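Local coordinates for SusD-like carbohydrate binding protein BF1063 (Bacteroides fragilis NCTC 9343, PDB 3I4G) that probably binds carbohydrate at the outer membrane, as SusD-like proteins of Bacteroides do in glycan uptake, at residues Ala285-Ser290 with Leu448-Ile453. Numbering follows the deposited sequence.
Sequences ADLYES and LAMEGI
Neither rings nor other flat side chains meet face or edge where Leu-287 touches Ala-449 and Met-450; the contact is wholly aliphatic apart from one selenium. It joins the short helix 285-288 to a type II beta turn, Leu-448 to Glu-451, in the loop linking helices 433-447 and 454-461 of this SusD-family protein. The turn is closed by Glu-451 N to Leu-448 O at 3.2 Å. Ala-449, at its first central position, points its methyl straight toward Leu-287. The CA atoms of Leu-287 and Ala-449 are 7.9 Å apart, and with leucine's branched end filling most of that gap a single methyl is enough on the turn side: CD1 lies 3.7 Å and CD2 4.0 Å from Ala-449 CB. Leucine fits the helix side because, with CG anti to the backbone N (chi1 172°), its fork reaches across to the turn.

Met-450, deposited as selenomethionine, takes the second central position with a positive phi of 74°, as a type II turn requires, although glycine is the commoner occupant. Its long, unbranched chain reaches Leu-287 through bends at chi2 and chi3, and also touches Val-281 and Pro-283 of strand 281-283. Polar groups nearby are paired: Asp-286 forms a salt bridge with Arg-445, Glu-57 accepts a hydrogen bond from Met-450 N, and Lys-364 links Ala-449 O to the Glu-451 carboxylate, which also pairs with Arg-386. The soft chalcogen end, sulfur in the native residue, rests against the leucine, with Met-450 SE 3.8 Å from Leu-287 CD2.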
loop_
_atom_site.group_PDB
_atom_site.type_symbol
_atom_site.label_atom_id
_atom_site.label_comp_id
_atom_site.label_asym_id
_atom_site.label_seq_id
_atom_site.Cartn_x
_atom_site.Cartn_y
_atom_site.Cartn_z
ATOM N N ALA A 285 -1.091 15.790 8.646
ATOM C CA ALA A 285 -0.742 17.094 8.069
ATOM C C ALA A 285 0.381 16.994 7.054
ATOM O O ALA A 285 0.346 17.697 6.054
ATOM C CB ALA A 285 -0.353 18.120 9.161
ATOM N N ASP A 286 1.424 16.195 7.302
ATOM C CA ASP A 286 2.550 16.192 6.371
ATOM C C ASP A 286 2.132 15.729 4.983
ATOM O O ASP A 286 2.707 16.182 3.984
ATOM C CB ASP A 286 3.694 15.337 6.904
ATOM C CG ASP A 286 4.973 15.573 6.179
ATOM O OD1 ASP A 286 5.552 16.676 6.296
ATOM O OD2 ASP A 286 5.419 14.624 5.506
ATOM N N LEU A 287 1.150 14.818 4.894
ATOM C CA LEU A 287 0.615 14.454 3.562
ATOM C C LEU A 287 -0.218 15.623 3.002
ATOM O O LEU A 287 -0.041 16.017 1.844
ATOM C CB LEU A 287 -0.229 13.192 3.626
ATOM C CG LEU A 287 -0.985 12.846 2.342
ATOM C CD1 LEU A 287 -0.060 12.708 1.107
ATOM C CD2 LEU A 287 -1.833 11.564 2.523
ATOM N N TYR A 288 -1.156 16.142 3.783
ATOM C CA TYR A 288 -1.922 17.295 3.353
ATOM C C TYR A 288 -1.055 18.410 2.754
ATOM O O TYR A 288 -1.410 18.994 1.722
ATOM C CB TYR A 288 -2.784 17.856 4.506
ATOM C CG TYR A 288 -3.313 19.221 4.181
ATOM C CD1 TYR A 288 -4.345 19.357 3.248
ATOM C CD2 TYR A 288 -2.779 20.375 4.736
ATOM C CE1 TYR A 288 -4.810 20.607 2.897
ATOM C CE2 TYR A 288 -3.267 21.640 4.348
ATOM C CZ TYR A 288 -4.267 21.702 3.415
ATOM O OH TYR A 288 -4.800 22.939 3.006
ATOM N N GLU A 289 0.067 18.703 3.380
ATOM C CA GLU A 289 0.967 19.768 2.969
ATOM C C GLU A 289 1.817 19.449 1.741
ATOM O O GLU A 289 2.437 20.342 1.180
ATOM C CB GLU A 289 1.910 20.096 4.130
ATOM C CG GLU A 289 1.200 20.678 5.331
ATOM C CD GLU A 289 1.989 20.609 6.610
ATOM O OE1 GLU A 289 3.202 20.280 6.576
ATOM O OE2 GLU A 289 1.388 20.852 7.668
ATOM N N SER A 290 1.829 18.190 1.324
ATOM C CA SER A 290 2.713 17.771 0.249
ATOM C C SER A 290 2.184 18.126 -1.151
ATOM O O SER A 290 2.974 18.364 -2.072
ATOM C CB SER A 290 2.992 16.253 0.389
ATOM O OG SER A 290 4.060 15.905 -0.490
ATOM N N LEU A 448 0.487 7.831 -5.114
ATOM C CA LEU A 448 0.148 6.597 -4.417
ATOM C C LEU A 448 -0.283 6.798 -2.987
ATOM O O LEU A 448 -0.421 5.820 -2.255
ATOM C CB LEU A 448 1.362 5.656 -4.443
ATOM C CG LEU A 448 1.910 5.292 -5.811
ATOM C CD1 LEU A 448 3.225 4.490 -5.650
ATOM C CD2 LEU A 448 0.888 4.519 -6.649
ATOM N N ALA A 449 -0.578 8.017 -2.581
ATOM C CA ALA A 449 -0.929 8.278 -1.193
ATOM C C ALA A 449 -2.124 7.464 -0.719
ATOM O O ALA A 449 -3.161 7.367 -1.386
ATOM C CB ALA A 449 -1.173 9.789 -0.957
HETATM N N MSE A 450 -1.989 6.901 0.483
HETATM C CA MSE A 450 -3.000 6.118 1.192
HETATM C C MSE A 450 -3.191 4.724 0.613
HETATM O O MSE A 450 -4.138 4.051 1.018
HETATM C CB MSE A 450 -4.352 6.840 1.284
HETATM C CG MSE A 450 -4.270 8.223 1.918
HETATM SE SE MSE A 450 -3.409 8.336 3.680
HETATM C CE MSE A 450 -4.536 7.025 4.557
ATOM N N GLU A 451 -2.264 4.244 -0.238
ATOM C CA GLU A 451 -2.420 2.929 -0.855
ATOM C C GLU A 451 -1.518 1.874 -0.227
ATOM O O GLU A 451 -1.498 0.740 -0.690
ATOM C CB GLU A 451 -2.145 2.998 -2.364
ATOM C CG GLU A 451 -3.139 3.939 -3.053
ATOM C CD GLU A 451 -2.967 4.089 -4.533
ATOM O OE1 GLU A 451 -2.779 3.051 -5.217
ATOM O OE2 GLU A 451 -3.037 5.248 -5.020
ATOM N N GLY A 452 -0.826 2.194 0.848
ATOM C CA GLY A 452 -0.018 1.197 1.565
ATOM C C GLY A 452 1.374 0.960 1.030
ATOM O O GLY A 452 1.996 -0.060 1.361
ATOM N N ILE A 453 1.917 1.900 0.243
ATOM C CA ILE A 453 3.238 1.771 -0.368
ATOM C C ILE A 453 4.251 2.727 0.268
ATOM O O ILE A 453 5.463 2.540 0.132
ATOM C CB ILE A 453 3.101 1.978 -1.907
ATOM C CG1 ILE A 453 2.133 0.962 -2.476
ATOM C CG2 ILE A 453 4.468 1.863 -2.594
ATOM C CD1 ILE A 453 1.706 1.276 -3.900
#